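Local coordinates for protein class D beta-lactamase (Fusobacterium nucleatum subsp. polymorphum, PDB 4IED) that probably hydrolyses beta-lactam antibiotics to substituted beta-amino acids, as a class D beta-lactamase of the penicillin-binding transpeptidase fold, at residues 13-19 with 42-46; 27-31 with 226-230. One frame throughout, in Å; residues are numbered along the deposited sequence.

Contacts 1 and 2 reach the same antiparallel sheet from different depths. Contact 1 lies at the surface, where the chain start and the first turn of helix 16-25 settle on outermost strand 40-44; contact 2 is buried and pairs strand 29-35 with strand 221-229. Strand 29-35, half of contact 2, also pairs with strand 40-44 of contact 1: Y44 N is 2.9 Å from F31 O, and Y44 O sits 2.9 Å from T30 OG1. The chemistry differs accordingly. In contact 1 a backbone bond, carboxylates and an amide join the start of the helix to the strand and the residue after it, whereas contact 2 uses regular strand-to-strand bonds with apolar side chains on one face and its waters at the N28/D229 end, where N28 is exposed.

Contact 1: residues 13-19 with 42-46; sequences NENQFMK and DYYNL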
ATOM      1  N   ASN A  13      14.081  -7.173 -19.857  1.00 31.46           N
ATOM      2  CA  ASN A  13      14.400  -5.816 -20.313  1.00 29.85           C
ATOM      3  C   ASN A  13      13.756  -4.795 -19.373  1.00 24.78           C
ATOM      4  O   ASN A  13      12.511  -4.791 -19.209  1.00 22.15           O
ATOM      5  CB  ASN A  13      13.796  -5.615 -21.700  1.00 33.25           C
ATOM      6  CG  ASN A  13      14.761  -4.976 -22.659  1.00 37.77           C
ATOM      7  OD1 ASN A  13      14.560  -3.843 -23.097  1.00 41.25           O
ATOM      8  ND2 ASN A  13      15.815  -5.711 -23.010  1.00 42.11           N
ATOM      9  N   GLU A  14      14.547  -3.907 -18.768  1.00 22.41           N
ATOM     10  CA  GLU A  14      13.934  -2.835 -18.034  1.00 19.93           C
ATOM     11  C   GLU A  14      13.054  -1.990 -18.975  1.00 17.78           C
ATOM     12  O   GLU A  14      13.446  -1.768 -20.104  1.00 18.16           O
ATOM     13  CB  GLU A  14      14.993  -1.924 -17.435  1.00 20.24           C
ATOM     14  CG  GLU A  14      15.640  -2.506 -16.206  1.00 21.68           C
ATOM     15  CD  GLU A  14      16.601  -1.550 -15.479  1.00 22.35           C
ATOM     16  OE1 GLU A  14      17.243  -0.619 -16.116  1.00 24.27           O
ATOM     17  OE2 GLU A  14      16.753  -1.790 -14.264  1.00 20.73           O
ATOM     18  N   ASN A  15      11.933  -1.484 -18.501  1.00 15.12           N
ATOM     19  CA  ASN A  15      11.179  -0.464 -19.212  1.00 14.34           C
ATOM     20  C   ASN A  15      12.073   0.786 -19.335  1.00 14.38           C
ATOM     21  O   ASN A  15      12.587   1.336 -18.355  1.00 13.55           O
ATOM     22  CB  ASN A  15       9.864  -0.167 -18.461  1.00 13.36           C
ATOM     23  CG  ASN A  15       9.034   0.896 -19.154  1.00 13.54           C
ATOM     24  OD1 ASN A  15       9.359   2.073 -19.056  1.00 13.60           O
ATOM     25  ND2 ASN A  15       7.997   0.487 -19.919  1.00 14.39           N
ATOM     26  N   GLN A  16      12.266   1.207 -20.538  1.00 15.56           N
ATOM     27  CA  GLN A  16      13.200   2.278 -20.815  1.00 17.28           C
ATOM     28  C   GLN A  16      12.694   3.615 -20.345  1.00 16.19           C
ATOM     29  O   GLN A  16      13.485   4.431 -19.951  1.00 16.87           O
ATOM     30  CB  GLN A  16      13.558   2.236 -22.323  1.00 20.73           C
ATOM     31  CG  GLN A  16      14.460   1.049 -22.692  1.00 23.70           C
ATOM     32  CD  GLN A  16      15.727   0.919 -21.779  1.00 26.36           C
ATOM     33  OE1 GLN A  16      16.705   1.736 -21.846  1.00 30.35           O
ATOM     34  NE2 GLN A  16      15.708  -0.110 -20.913  1.00 25.80           N
ATOM     35  N   PHE A  17      11.389   3.867 -20.417  1.00 15.28           N
ATOM     36  CA  PHE A  17      10.870   5.103 -19.870  1.00 14.99           C
ATOM     37  C   PHE A  17      11.017   5.167 -18.339  1.00 13.68           C
ATOM     38  O   PHE A  17      11.462   6.172 -17.765  1.00 13.90           O
ATOM     39  CB  PHE A  17       9.395   5.298 -20.268  1.00 15.83           C
ATOM     40  CG  PHE A  17       8.903   6.669 -19.957  1.00 16.84           C
ATOM     41  CD1 PHE A  17       9.494   7.754 -20.589  1.00 18.43           C
ATOM     42  CD2 PHE A  17       8.009   6.894 -18.979  1.00 16.92           C
ATOM     43  CE1 PHE A  17       9.122   9.007 -20.276  1.00 19.81           C
ATOM     44  CE2 PHE A  17       7.601   8.162 -18.698  1.00 18.49           C
ATOM     45  CZ  PHE A  17       8.225   9.210 -19.286  1.00 19.94           C
ATOM     46  N   MET A  18      10.745   4.073 -17.676  1.00 12.39           N
ATOM     47  CA  MET A  18      10.987   4.100 -16.226  1.00 12.03           C
ATOM     48  C   MET A  18      12.474   4.397 -15.924  1.00 13.06           C
ATOM     49  O   MET A  18      12.816   5.143 -15.002  1.00 12.60           O
ATOM     50  CB  MET A  18      10.619   2.773 -15.603  1.00 11.24           C
ATOM     51  CG  MET A  18       9.168   2.421 -15.660  1.00 10.72           C
ATOM     52  SD  MET A  18       8.858   0.859 -14.849  1.00  9.97           S
ATOM     53  CE  MET A  18       7.086   0.781 -15.000  1.00 11.19           C
ATOM     54  N   LYS A  19      13.369   3.717 -16.640  1.00 14.57           N
ATOM     55  CA  LYS A  19      14.812   3.971 -16.480  1.00 16.07           C
ATOM     56  C   LYS A  19      15.158   5.458 -16.623  1.00 17.51           C
ATOM     57  O   LYS A  19      15.872   6.004 -15.774  1.00 17.61           O
ATOM     58  CB  LYS A  19      15.592   3.092 -17.467  1.00 17.97           C
ATOM     59  CG  LYS A  19      17.085   3.329 -17.383  1.00 20.43           C
ATOM     60  CD  LYS A  19      17.752   2.482 -18.409  1.00 23.04           C
ATOM     61  CE  LYS A  19      19.242   2.785 -18.319  1.00 27.21           C
ATOM     62  NZ  LYS A  19      20.082   1.914 -19.149  1.00 31.26           N
ATOM     63  N   ASP A  42       6.186  -4.564 -16.477  1.00 10.70           N
ATOM     64  CA  ASP A  42       7.144  -3.559 -16.871  1.00 10.94           C
ATOM     65  C   ASP A  42       7.859  -3.138 -15.617  1.00  9.96           C
ATOM     66  O   ASP A  42       7.198  -2.887 -14.603  1.00  9.51           O
ATOM     67  CB  ASP A  42       6.469  -2.358 -17.574  1.00 11.69           C
ATOM     68  CG  ASP A  42       6.131  -2.674 -19.032  1.00 13.06           C
ATOM     69  OD1 ASP A  42       5.038  -3.233 -19.268  1.00 15.29           O
ATOM     70  OD2 ASP A  42       7.018  -2.380 -19.904  1.00 14.78           O
ATOM     71  N   TYR A  43       9.182  -3.035 -15.658  1.00  9.67           N
ATOM     72  CA  TYR A  43       9.882  -2.776 -14.401  1.00  9.29           C
ATOM     73  C   TYR A  43      11.152  -1.923 -14.594  1.00  9.24           C
ATOM     74  O   TYR A  43      11.681  -1.857 -15.685  1.00  9.38           O
ATOM     75  CB  TYR A  43      10.235  -4.070 -13.674  1.00  9.83           C
ATOM     76  CG  TYR A  43      11.307  -4.867 -14.417  1.00 11.12           C
ATOM     77  CD1 TYR A  43      12.641  -4.534 -14.286  1.00 11.68           C
ATOM     78  CD2 TYR A  43      10.978  -5.826 -15.319  1.00 12.18           C
ATOM     79  CE1 TYR A  43      13.649  -5.229 -14.958  1.00 13.12           C
ATOM     80  CE2 TYR A  43      11.945  -6.500 -16.009  1.00 12.90           C
ATOM     81  CZ  TYR A  43      13.275  -6.150 -15.869  1.00 13.24           C
ATOM     82  OH  TYR A  43      14.270  -6.840 -16.589  1.00 14.90           O
ATOM     83  N   TYR A  44      11.634  -1.387 -13.470  1.00  8.71           N
ATOM     84  CA  TYR A  44      12.957  -0.750 -13.319  1.00  9.12           C
ATOM     85  C   TYR A  44      13.560  -1.382 -12.068  1.00  8.62           C
ATOM     86  O   TYR A  44      12.904  -1.419 -11.030  1.00  8.11           O
ATOM     87  CB  TYR A  44      12.813   0.730 -13.158  1.00  9.43           C
ATOM     88  CG  TYR A  44      14.155   1.377 -12.892  1.00 10.12           C
ATOM     89  CD1 TYR A  44      15.114   1.469 -13.885  1.00 11.39           C
ATOM     90  CD2 TYR A  44      14.525   1.754 -11.612  1.00 10.25           C
ATOM     91  CE1 TYR A  44      16.347   2.075 -13.614  1.00 12.15           C
ATOM     92  CE2 TYR A  44      15.734   2.332 -11.342  1.00 11.06           C
ATOM     93  CZ  TYR A  44      16.623   2.504 -12.347  1.00 12.21           C
ATOM     94  OH  TYR A  44      17.862   3.083 -12.128  1.00 13.51           O
ATOM     95  N   ASN A  45      14.797  -1.857 -12.201  1.00  8.96           N
ATOM     96  CA  ASN A  45      15.588  -2.459 -11.118  1.00  8.86           C
ATOM     97  C   ASN A  45      15.008  -3.764 -10.630  1.00  8.83           C
ATOM     98  O   ASN A  45      14.402  -3.810  -9.586  1.00  8.18           O
ATOM     99  CB  ASN A  45      15.779  -1.448 -10.018  1.00  8.67           C
ATOM    100  CG  ASN A  45      16.886  -1.816  -9.076  1.00  8.93           C
ATOM    101  OD1 ASN A  45      17.349  -2.990  -9.064  1.00  9.54           O
ATOM    102  ND2 ASN A  45      17.311  -0.889  -8.269  1.00  8.99           N
ATOM    103  N   LEU A  46      15.167  -4.793 -11.453  1.00  9.67           N
ATOM    104  CA  LEU A  46      14.634  -6.129 -11.122  1.00 10.19           C
ATOM    105  C   LEU A  46      15.032  -6.756  -9.801  1.00 10.17           C
ATOM    106  O   LEU A  46      14.212  -7.270  -9.048  1.00  9.43           O
ATOM    107  CB  LEU A  46      14.940  -7.133 -12.254  1.00 11.26           C
ATOM    108  CG  LEU A  46      14.119  -8.469 -12.167  1.00 11.89           C
ATOM    109  CD1 LEU A  46      12.647  -8.228 -12.189  1.00 11.73           C
ATOM    110  CD2 LEU A  46      14.484  -9.414 -13.280  1.00 12.66           C
TER
HETATM  111  O   HOH W   1      10.297  -4.232 -18.176  1.00 14.43           O
HETATM  112  O   HOH W   2      17.079  -4.578 -13.666  1.00 13.67           O
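The backbones of E14 and Y44 come closest, with CA atoms 5.2 Å apart, and N15 N donates to Y43 O at 2.9 Å. Beside this bond, the CA of E14 lies over one face of the Y43 ring in a CH-pi contact; L46 CD1, from Y43's own segment, covers the opposite face, over the ring centre. Helix 16-25 starts against outermost strand 40-44 of the beta-lactamase sheet, with N15 as its N-cap: N15 OD1 accepts from M18 N at 2.8 Å, in the carbonyl plane. With CG anti to the backbone N (chi1 180°), the same amide sends ND2 to D42 OD2, 3.0 Å away and nearly straight at 171°, meeting the carboxylate from above its plane. One side chain therefore caps the helix and ties it to the strand. The E14 side chain, extended beyond CG, crosses that of Y43 at about a right angle; its OE2 accepts from N45 N at 2.8 Å, from above the carboxylate plane, and reaches L46 N through water 2. This carboxylate, tilted 36° to the Y44 ring, comes near Y44 CD1, as does K19 CA at 3.6 Å. Deeper in, M18 lays SD 3.6 Å from Y43 C and CB 3.9 Å from Y44 CB, while Y246 of helix 238-249 touches N15, M18 and D42.

Contact 2: residues 27-31 with 226-230; sequences LNGTF and INLDI
Strands 29-35 and 221-229 are antiparallel neighbours inside the sheet of the beta-lactamase fold, and here T30 and N227 form a hydrogen-bonded pair. T30 N gives to N227 O at 3.0 Å, and N227 N returns a bond to T30 O at 3.1 Å. Two residues further along, D229 N donates to N28 O at 2.9 Å, almost straight at 168°. G29 and L228 face each other as a non-hydrogen-bonded pair, their CA atoms 4.1 Å apart; G29, with no side chain, brings its bare CA to 3.1 Å from N227 O, beside L228 CD2. On that face I226 sets CD1 over the F31 ring, offset toward its rim, and CB 4.0 Å from F31 CD1, under helices 16-25 and 238-249. On the other face the T30 methyl CG2, standing between the backbone N and the carbonyl carbon, lies equally near OD1 and ND2 of N227, 3.5 Å from each. R48 reaches this strand too, NE to N227 OD1 and NH1 in a salt bridge to D229 OD1. Three backbone bonds thus carry the strand pairing, and beyond the G29/L228 pair water takes a share: water 3 links N28 N to D229 O, and water 4 links N28 OD1 to D229 OD2.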
ATOM      1  N   LEU A  27      17.246   9.190  -8.563  1.00 20.87           N
ATOM      2  CA  LEU A  27      16.705   8.407  -7.414  1.00 19.89           C
ATOM      3  C   LEU A  27      17.040   6.959  -7.527  1.00 18.46           C
ATOM      4  O   LEU A  27      17.264   6.440  -8.663  1.00 18.68           O
ATOM      5  CB  LEU A  27      15.217   8.611  -7.346  1.00 20.17           C
ATOM      6  CG  LEU A  27      14.746  10.028  -7.068  1.00 23.53           C
ATOM      7  CD1 LEU A  27      13.293  10.130  -7.407  1.00 25.53           C
ATOM      8  CD2 LEU A  27      14.954  10.439  -5.645  1.00 26.21           C
ATOM      9  N   ASN A  28      17.240   6.335  -6.366  1.00 18.29           N
ATOM     10  CA  ASN A  28      17.464   4.915  -6.243  1.00 18.42           C
ATOM     11  C   ASN A  28      16.166   4.260  -5.818  1.00 17.71           C
ATOM     12  O   ASN A  28      15.530   4.677  -4.867  1.00 18.02           O
ATOM     13  CB  ASN A  28      18.526   4.629  -5.221  1.00 20.94           C
ATOM     14  CG  ASN A  28      19.855   5.196  -5.609  1.00 23.72           C
ATOM     15  OD1 ASN A  28      20.600   5.665  -4.741  1.00 26.83           O
ATOM     16  ND2 ASN A  28      20.169   5.186  -6.906  1.00 23.99           N
ATOM     17  N   GLY A  29      15.742   3.251  -6.577  1.00  7.84           N
ATOM     18  CA  GLY A  29      14.530   2.528  -6.211  1.00  7.38           C
ATOM     19  C   GLY A  29      14.178   1.504  -7.265  1.00  7.35           C
ATOM     20  O   GLY A  29      14.980   1.079  -8.060  1.00  7.69           O
ATOM     21  N   THR A  30      12.905   1.064  -7.195  1.00  6.97           N
ATOM     22  CA  THR A  30      12.395   0.115  -8.105  1.00  6.95           C
ATOM     23  C   THR A  30      10.929   0.472  -8.421  1.00  6.63           C
ATOM     24  O   THR A  30      10.236   1.139  -7.622  1.00  6.36           O
ATOM     25  CB  THR A  30      12.410  -1.312  -7.453  1.00  6.90           C
ATOM     26  OG1 THR A  30      11.998  -2.294  -8.444  1.00  6.99           O
ATOM     27  CG2 THR A  30      11.506  -1.445  -6.186  1.00  6.52           C
ATOM     28  N   PHE A  31      10.443  -0.027  -9.573  1.00  6.72           N
ATOM     29  CA  PHE A  31       9.059   0.220  -9.961  1.00  6.49           C
ATOM     30  C   PHE A  31       8.595  -0.969 -10.805  1.00  6.61           C
ATOM     31  O   PHE A  31       9.287  -1.421 -11.696  1.00  6.95           O
ATOM     32  CB  PHE A  31       9.081   1.514 -10.774  1.00  6.65           C
ATOM     33  CG  PHE A  31       7.703   2.122 -11.194  1.00  6.50           C
ATOM     34  CD1 PHE A  31       6.512   1.729 -10.677  1.00  6.21           C
ATOM     35  CD2 PHE A  31       7.696   3.100 -12.219  1.00  6.76           C
ATOM     36  CE1 PHE A  31       5.346   2.339 -11.094  1.00  6.15           C
ATOM     37  CE2 PHE A  31       6.494   3.659 -12.689  1.00  6.72           C
ATOM     38  CZ  PHE A  31       5.383   3.240 -12.104  1.00  6.42           C
ATOM     39  N   ILE A 226       5.948   1.164  -6.375  1.00  5.27           N
ATOM     40  CA  ILE A 226       7.247   1.861  -6.426  1.00  5.50           C
ATOM     41  C   ILE A 226       7.729   1.932  -5.002  1.00  5.48           C
ATOM     42  O   ILE A 226       6.992   2.110  -4.042  1.00  5.29           O
ATOM     43  CB  ILE A 226       7.116   3.256  -7.055  1.00  5.57           C
ATOM     44  CG1 ILE A 226       8.520   3.903  -7.336  1.00  5.91           C
ATOM     45  CG2 ILE A 226       6.280   4.224  -6.238  1.00  5.39           C
ATOM     46  CD1 ILE A 226       8.364   5.094  -8.242  1.00  6.06           C
ATOM     47  N   ASN A 227       9.040   1.746  -4.869  1.00  5.75           N
ATOM     48  CA  ASN A 227       9.733   2.207  -3.622  1.00  5.86           C
ATOM     49  C   ASN A 227      11.040   2.859  -3.977  1.00  6.23           C
ATOM     50  O   ASN A 227      11.662   2.617  -4.986  1.00  6.45           O
ATOM     51  CB  ASN A 227       9.834   1.086  -2.556  1.00  5.84           C
ATOM     52  CG  ASN A 227      10.771  -0.048  -2.932  1.00  6.10           C
ATOM     53  OD1 ASN A 227      11.945   0.116  -3.124  1.00  6.43           O
ATOM     54  ND2 ASN A 227      10.229  -1.278  -2.918  1.00  6.01           N
ATOM     55  N   LEU A 228      11.397   3.807  -3.137  1.00  6.39           N
ATOM     56  CA  LEU A 228      12.557   4.705  -3.404  1.00  7.12           C
ATOM     57  C   LEU A 228      13.240   4.969  -2.096  1.00  7.14           C
ATOM     58  O   LEU A 228      12.621   5.033  -1.064  1.00  6.91           O
ATOM     59  CB  LEU A 228      11.999   6.113  -3.870  1.00  7.72           C
ATOM     60  CG  LEU A 228      11.021   6.189  -5.053  1.00  8.04           C
ATOM     61  CD1 LEU A 228      10.312   7.551  -5.205  1.00  8.40           C
ATOM     62  CD2 LEU A 228      11.928   5.807  -6.258  1.00  8.72           C
ATOM     63  N   ASP A 229      14.506   5.251  -2.188  1.00  7.54           N
ATOM     64  CA  ASP A 229      15.292   5.766  -1.019  1.00  7.90           C
ATOM     65  C   ASP A 229      14.912   7.198  -0.846  1.00  8.32           C
ATOM     66  O   ASP A 229      15.160   8.008  -1.756  1.00  8.95           O
ATOM     67  CB  ASP A 229      16.841   5.614  -1.284  1.00  8.37           C
ATOM     68  CG  ASP A 229      17.292   4.148  -1.343  1.00  8.48           C
ATOM     69  OD1 ASP A 229      16.506   3.227  -0.923  1.00  8.02           O
ATOM     70  OD2 ASP A 229      18.457   3.987  -1.718  1.00  9.14           O
ATOM     71  N   ILE A 230      14.282   7.529   0.259  1.00  8.45           N
ATOM     72  CA  ILE A 230      13.839   8.897   0.546  1.00  9.24           C
ATOM     73  C   ILE A 230      14.170   9.215   1.966  1.00  9.91           C
ATOM     74  O   ILE A 230      13.609   8.645   2.893  1.00  9.29           O
ATOM     75  CB  ILE A 230      12.384   9.175   0.262  1.00  9.20           C
ATOM     76  CG1 ILE A 230      12.101   9.086  -1.217  1.00  9.75           C
ATOM     77  CG2 ILE A 230      11.982  10.565   0.749  1.00  9.51           C
ATOM     78  CD1 ILE A 230      10.623   8.959  -1.514  1.00  9.79           C
TER
HETATM   79  O   HOH W   3      16.991   7.862  -4.030  1.00 11.72           O
HETATM   80  O   HOH W   4      20.114   5.941  -2.133  1.00 19.15           O